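Local atomic coordinates of CRISPR-associated endonuclease/helicase Cas3 (Thermus thermophilus HB8, PDB entry 3SK9), a protein that cuts single-stranded DNA through its N-terminal HD nuclease domain, the part present here, as the endonuclease and helicase of a CRISPR antiviral defence system. Residues R49-E54 / V199-A204; L122-L127 / A169-L174. One frame throughout, in Å; residues are numbered along the deposited sequence.

Contact 1 of 2, residues R49-E54 / V199-A204; sequences RALYAE and VLRVMA
Leu51 and Tyr52 of helix 46-56 meet Arg201 of helix 196-213 by van der Waals contact; no hydrogen bond joins the two segments. Their axes stay 11.2 Å apart and cross at -124°, so long side chains do the bridging. Leu51 lays CB and CD1 over one face of the Arg201 guanidinium, CD1 coming within 3.8 Å of NH1. Tyr52 and Arg201 run past each other in opposite directions: the ring's CE2 is 3.9 Å from Arg201 CD, and its plane is turned 68° from the guanidinium. The apolar contact is that of Val202 CG2, which comes obliquely to the same ring, 4.4 Å from Tyr52 CE1.

The polar ends are held from outside the pair. Tyr52 OH sits 3.2 Å from Arg201 O, yet its hydrogen bond goes to Glu260. A bend at chi3 (-80°) turns the end of the Arg201 chain across Leu51; NE forms a salt bridge with Asp55, one residue past 49-54, and NH1 bonds to Phe258 O. The guanidinium of the buried Arg201 thus has polar partners around its rim and leucine carbons on a face. Helix 60-71 packs against both Tyr52 and Val202. This is helix-to-helix packing inside the largely helical Cas3 HD domain, tied through Arg201 and Tyr52 to the 253-257/260-264 hairpin.

Contact 2 of 2, residues L122-L127 / A169-L174; sequences LKEKGL and ARRWLL
The CA atoms of Glu124 and Arg171 are the nearest pair across the contact, 9.6 Å apart, where the C-terminal end of helix 110-124 faces the middle of helix 165-181. The chain leaves the first helix through a Schellman motif: Gly126 takes a positive phi of 113°, Gly126 N bonds to Lys123 O and Leu127 N to Leu122 O.

Arg171 reaches out to a salt bridge with Glu124, its chain extended from CG to NE, and presents the side of its guanidinium that carries NE and NH2. Both nitrogens grip one carboxylate oxygen, Glu124 OE2, at 2.9 Å from NH2 and 3.1 Å from NE. The oxygen lies close to the guanidinium plane and receives both on its syn side, but the two flat groups are turned 44° against each other. OE1 gets only a weak bond from NE, bent to 126°. Arg171 NH1 bonds to Lys167 O, one turn earlier in its own helix, which helps fix the guanidinium's rotation.

Beside this ion pair, Lys125 folds at chi2 and chi3 and lays CG and CD along Leu174, each 3.9 Å from CD2. Its ammonium group continues to a salt bridge with Glu175. Leu174 also packs on Leu121 and Leu73.

Chemically, the contact joins two helices by charge at an exposed glutamate, while the aliphatic part of a lysine covers a buried leucine; Arg171 probably offsets the charge of Glu124, and Lys125 that of Glu175.

Contacts 1 and 2 belong to the same HD domain but do not touch: their centres are 21 Å apart and their nearest atoms about 8 Å. Helix 165-181 of contact 2 is followed in the chain by helix 196-213 of contact 1, and contact 2 is nested within the loop that contact 1 closes. Both lie at some distance from the divalent-metal site of His29, His74, Asp75 and Asp210, contact 1 closer. The Val202 side chain is about 8 Å from that of His74, and that of Leu174 about 12 Å from those of His74 and Asp75. Helix 129-138 packs against both, with Leu135 touching Val202 in contact 1 and Leu122 and Leu127 in contact 2.

Contact 1 of 2, residues R49-E54 / V199-A204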
loop_
_atom_site.group_PDB
_atom_site.type_symbol
_atom_site.label_atom_id
_atom_site.label_comp_id
_atom_site.label_asym_id
_atom_site.label_seq_id
_atom_site.Cartn_x
_atom_site.Cartn_y
_atom_site.Cartn_z
ATOM N N ARG A 49 12.233 3.507 13.733
ATOM C CA ARG A 49 11.242 4.557 13.685
ATOM C C ARG A 49 11.862 5.930 13.521
ATOM O O ARG A 49 11.266 6.792 12.866
ATOM C CB ARG A 49 10.354 4.500 14.931
ATOM C CG ARG A 49 9.490 3.262 14.950
ATOM C CD ARG A 49 8.458 3.299 16.063
ATOM N NE ARG A 49 8.902 2.396 17.103
ATOM C CZ ARG A 49 9.325 2.776 18.298
ATOM N NH1 ARG A 49 9.317 4.056 18.643
ATOM N NH2 ARG A 49 9.750 1.860 19.151
ATOM N N ALA A 50 13.033 6.155 14.117
ATOM C CA ALA A 50 13.687 7.456 13.991
ATOM C C ALA A 50 14.143 7.660 12.517
ATOM O O ALA A 50 14.188 8.790 12.016
ATOM C CB ALA A 50 14.913 7.567 14.953
ATOM N N LEU A 51 14.540 6.568 11.861
ATOM C CA LEU A 51 14.905 6.634 10.432
ATOM C C LEU A 51 13.721 7.136 9.598
ATOM O O LEU A 51 13.916 7.919 8.649
ATOM C CB LEU A 51 15.345 5.260 9.932
ATOM C CG LEU A 51 16.771 4.845 10.347
ATOM C CD1 LEU A 51 17.118 3.406 9.924
ATOM C CD2 LEU A 51 17.795 5.828 9.773
ATOM N N TYR A 52 12.497 6.620 9.868
ATOM C CA TYR A 52 11.327 7.104 9.111
ATOM C C TYR A 52 11.054 8.575 9.358
ATOM O O TYR A 52 10.669 9.298 8.453
ATOM C CB TYR A 52 10.065 6.304 9.468
ATOM C CG TYR A 52 9.910 5.055 8.635
ATOM C CD1 TYR A 52 9.147 5.070 7.461
ATOM C CD2 TYR A 52 10.544 3.858 9.007
ATOM C CE1 TYR A 52 8.983 3.908 6.698
ATOM C CE2 TYR A 52 10.406 2.707 8.242
ATOM C CZ TYR A 52 9.637 2.747 7.092
ATOM O OH TYR A 52 9.471 1.591 6.339
ATOM N N ALA A 53 11.217 9.011 10.601
ATOM C CA ALA A 53 10.984 10.427 10.929
ATOM C C ALA A 53 11.976 11.301 10.146
ATOM O O ALA A 53 11.617 12.375 9.632
ATOM C CB ALA A 53 11.121 10.654 12.481
ATOM N N GLU A 54 13.214 10.836 10.035
ATOM C CA GLU A 54 14.264 11.574 9.354
ATOM C C GLU A 54 14.056 11.492 7.838
ATOM O O GLU A 54 14.331 12.460 7.097
ATOM C CB GLU A 54 15.634 11.004 9.737
ATOM C CG GLU A 54 16.838 11.690 9.116
ATOM C CD GLU A 54 18.156 11.041 9.565
ATOM O OE1 GLU A 54 19.096 11.802 9.890
ATOM O OE2 GLU A 54 18.254 9.777 9.631
ATOM N N VAL A 199 13.190 5.208 0.344
ATOM C CA VAL A 199 12.297 4.578 -0.630
ATOM C C VAL A 199 12.336 3.062 -0.503
ATOM O O VAL A 199 11.306 2.403 -0.573
ATOM C CB VAL A 199 12.752 5.011 -2.048
ATOM C CG1 VAL A 199 11.956 4.294 -3.172
ATOM C CG2 VAL A 199 12.626 6.509 -2.133
ATOM N N LEU A 200 13.525 2.520 -0.304
ATOM C CA LEU A 200 13.690 1.065 -0.154
ATOM C C LEU A 200 12.997 0.607 1.163
ATOM O O LEU A 200 12.488 -0.523 1.248
ATOM C CB LEU A 200 15.190 0.718 -0.136
ATOM C CG LEU A 200 15.845 0.917 -1.552
ATOM C CD1 LEU A 200 17.417 0.952 -1.470
ATOM C CD2 LEU A 200 15.306 -0.167 -2.537
ATOM N N ARG A 201 13.055 1.437 2.203
ATOM C CA ARG A 201 12.350 1.085 3.443
ATOM C C ARG A 201 10.848 0.917 3.156
ATOM O O ARG A 201 10.218 -0.016 3.674
ATOM C CB ARG A 201 12.599 2.132 4.561
ATOM C CG ARG A 201 13.807 1.792 5.419
ATOM C CD ARG A 201 13.982 2.790 6.595
ATOM N NE ARG A 201 14.615 4.058 6.229
ATOM C CZ ARG A 201 15.925 4.186 6.024
ATOM N NH1 ARG A 201 16.717 3.125 6.126
ATOM N NH2 ARG A 201 16.455 5.362 5.766
ATOM N N VAL A 202 10.264 1.817 2.364
ATOM C CA VAL A 202 8.839 1.686 2.022
ATOM C C VAL A 202 8.575 0.460 1.145
ATOM O O VAL A 202 7.540 -0.238 1.294
ATOM C CB VAL A 202 8.336 2.970 1.328
ATOM C CG1 VAL A 202 6.962 2.745 0.630
ATOM C CG2 VAL A 202 8.292 4.147 2.358
ATOM N N MET A 203 9.484 0.214 0.194
ATOM C CA MET A 203 9.385 -0.967 -0.658
ATOM C C MET A 203 9.251 -2.256 0.146
ATOM O O MET A 203 8.336 -3.044 -0.093
ATOM C CB MET A 203 10.631 -1.050 -1.554
ATOM C CG MET A 203 10.582 -2.148 -2.616
ATOM S SD MET A 203 11.012 -3.789 -1.981
ATOM C CE MET A 203 12.720 -3.505 -1.505
ATOM N N ALA A 204 10.205 -2.474 1.064
ATOM C CA ALA A 204 10.230 -3.720 1.847
ATOM C C ALA A 204 8.980 -3.780 2.748
ATOM O O ALA A 204 8.384 -4.851 2.950
ATOM C CB ALA A 204 11.526 -3.767 2.690
#

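Contact 2 of 2, residues L122-L127 / A169-L174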
loop_
_atom_site.group_PDB
_atom_site.type_symbol
_atom_site.label_atom_id
_atom_site.label_comp_id
_atom_site.label_asym_id
_atom_site.label_seq_id
_atom_site.Cartn_x
_atom_site.Cartn_y
_atom_site.Cartn_z
ATOM N N LEU A 122 0.636 10.743 -6.760
ATOM C CA LEU A 122 1.484 11.259 -5.676
ATOM C C LEU A 122 1.969 12.698 -6.015
ATOM O O LEU A 122 2.116 13.538 -5.128
ATOM C CB LEU A 122 2.685 10.323 -5.404
ATOM C CG LEU A 122 2.321 8.952 -4.796
ATOM C CD1 LEU A 122 3.608 8.119 -4.632
ATOM C CD2 LEU A 122 1.552 9.006 -3.448
ATOM N N LYS A 123 2.174 12.990 -7.290
ATOM C CA LYS A 123 2.508 14.342 -7.648
ATOM C C LYS A 123 1.320 15.282 -7.452
ATOM O O LYS A 123 1.519 16.426 -7.040
ATOM C CB LYS A 123 3.033 14.426 -9.070
ATOM C CG LYS A 123 4.320 13.669 -9.300
ATOM C CD LYS A 123 4.764 13.680 -10.755
ATOM C CE LYS A 123 5.795 12.506 -10.944
ATOM N NZ LYS A 123 5.981 12.118 -12.316
ATOM N N GLU A 124 0.097 14.831 -7.749
ATOM C CA GLU A 124 -1.093 15.684 -7.541
ATOM C C GLU A 124 -1.276 15.997 -6.046
ATOM O O GLU A 124 -1.844 17.027 -5.673
ATOM C CB GLU A 124 -2.374 14.989 -8.035
ATOM C CG GLU A 124 -2.453 14.807 -9.562
ATOM C CD GLU A 124 -3.592 13.845 -9.952
ATOM O OE1 GLU A 124 -4.308 13.372 -9.041
ATOM O OE2 GLU A 124 -3.749 13.567 -11.150
ATOM N N LYS A 125 -0.853 15.071 -5.189
ATOM C CA LYS A 125 -0.964 15.288 -3.734
ATOM C C LYS A 125 0.092 16.243 -3.206
ATOM O O LYS A 125 0.030 16.648 -2.045
ATOM C CB LYS A 125 -0.823 13.968 -2.972
ATOM C CG LYS A 125 -2.049 13.068 -3.004
ATOM C CD LYS A 125 -3.273 13.674 -2.310
ATOM C CE LYS A 125 -3.240 13.650 -0.796
ATOM N NZ LYS A 125 -4.545 14.177 -0.224
ATOM N N GLY A 126 1.071 16.589 -4.050
ATOM C CA GLY A 126 2.102 17.556 -3.695
ATOM C C GLY A 126 3.535 17.035 -3.547
ATOM O O GLY A 126 4.453 17.814 -3.267
ATOM N N LEU A 127 3.769 15.728 -3.687
ATOM C CA LEU A 127 5.143 15.257 -3.645
ATOM C C LEU A 127 5.918 15.694 -4.882
ATOM O O LEU A 127 5.421 15.612 -6.012
ATOM C CB LEU A 127 5.212 13.726 -3.584
ATOM C CG LEU A 127 5.356 12.955 -2.282
ATOM C CD1 LEU A 127 5.790 11.543 -2.629
ATOM C CD2 LEU A 127 6.336 13.574 -1.309
ATOM N N ALA A 169 -12.174 7.314 -9.944
ATOM C CA ALA A 169 -12.317 6.301 -8.887
ATOM C C ALA A 169 -10.977 6.022 -8.188
ATOM O O ALA A 169 -10.923 5.833 -6.974
ATOM C CB ALA A 169 -12.880 4.975 -9.454
ATOM N N ARG A 170 -9.898 5.983 -8.960
ATOM C CA ARG A 170 -8.603 5.696 -8.348
ATOM C C ARG A 170 -8.150 6.857 -7.494
ATOM O O ARG A 170 -7.518 6.648 -6.463
ATOM C CB ARG A 170 -7.538 5.236 -9.379
ATOM C CG ARG A 170 -7.344 6.085 -10.596
ATOM C CD ARG A 170 -6.397 5.396 -11.613
ATOM N NE ARG A 170 -6.990 4.210 -12.217
ATOM C CZ ARG A 170 -7.239 4.058 -13.521
ATOM N NH1 ARG A 170 -6.924 5.009 -14.403
ATOM N NH2 ARG A 170 -7.804 2.942 -13.945
ATOM N N ARG A 171 -8.495 8.095 -7.875
ATOM C CA ARG A 171 -8.123 9.210 -7.009
ATOM C C ARG A 171 -8.953 9.189 -5.728
ATOM O O ARG A 171 -8.444 9.469 -4.616
ATOM C CB ARG A 171 -8.279 10.530 -7.766
ATOM C CG ARG A 171 -7.333 10.540 -9.034
ATOM C CD ARG A 171 -7.547 11.670 -10.086
ATOM N NE ARG A 171 -6.342 11.841 -10.936
ATOM C CZ ARG A 171 -5.866 10.927 -11.793
ATOM N NH1 ARG A 171 -6.478 9.741 -11.961
ATOM N NH2 ARG A 171 -4.760 11.180 -12.489
ATOM N N TRP A 172 -10.230 8.811 -5.878
ATOM C CA TRP A 172 -11.132 8.640 -4.718
ATOM C C TRP A 172 -10.579 7.630 -3.710
ATOM O O TRP A 172 -10.533 7.888 -2.493
ATOM C CB TRP A 172 -12.522 8.200 -5.203
ATOM C CG TRP A 172 -13.621 8.231 -4.122
ATOM C CD1 TRP A 172 -14.565 9.217 -3.911
ATOM C CD2 TRP A 172 -13.914 7.195 -3.181
ATOM N NE1 TRP A 172 -15.383 8.874 -2.854
ATOM C CE2 TRP A 172 -15.007 7.641 -2.386
ATOM C CE3 TRP A 172 -13.337 5.950 -2.905
ATOM C CZ2 TRP A 172 -15.537 6.869 -1.346
ATOM C CZ3 TRP A 172 -13.864 5.181 -1.881
ATOM C CH2 TRP A 172 -14.947 5.656 -1.102
ATOM N N LEU A 173 -10.083 6.508 -4.214
ATOM C CA LEU A 173 -9.549 5.483 -3.313
ATOM C C LEU A 173 -8.300 5.959 -2.548
ATOM O O LEU A 173 -8.155 5.742 -1.336
ATOM C CB LEU A 173 -9.189 4.235 -4.124
ATOM C CG LEU A 173 -10.373 3.372 -4.545
ATOM C CD1 LEU A 173 -9.954 2.414 -5.571
ATOM C CD2 LEU A 173 -11.013 2.626 -3.328
ATOM N N LEU A 174 -7.367 6.577 -3.257
ATOM C CA LEU A 174 -6.201 7.153 -2.566
ATOM C C LEU A 174 -6.604 8.174 -1.480
ATOM O O LEU A 174 -6.076 8.179 -0.381
ATOM C CB LEU A 174 -5.289 7.837 -3.583
ATOM C CG LEU A 174 -4.054 8.479 -2.896
ATOM C CD1 LEU A 174 -2.900 8.459 -3.867
ATOM C CD2 LEU A 174 -4.362 9.926 -2.407
#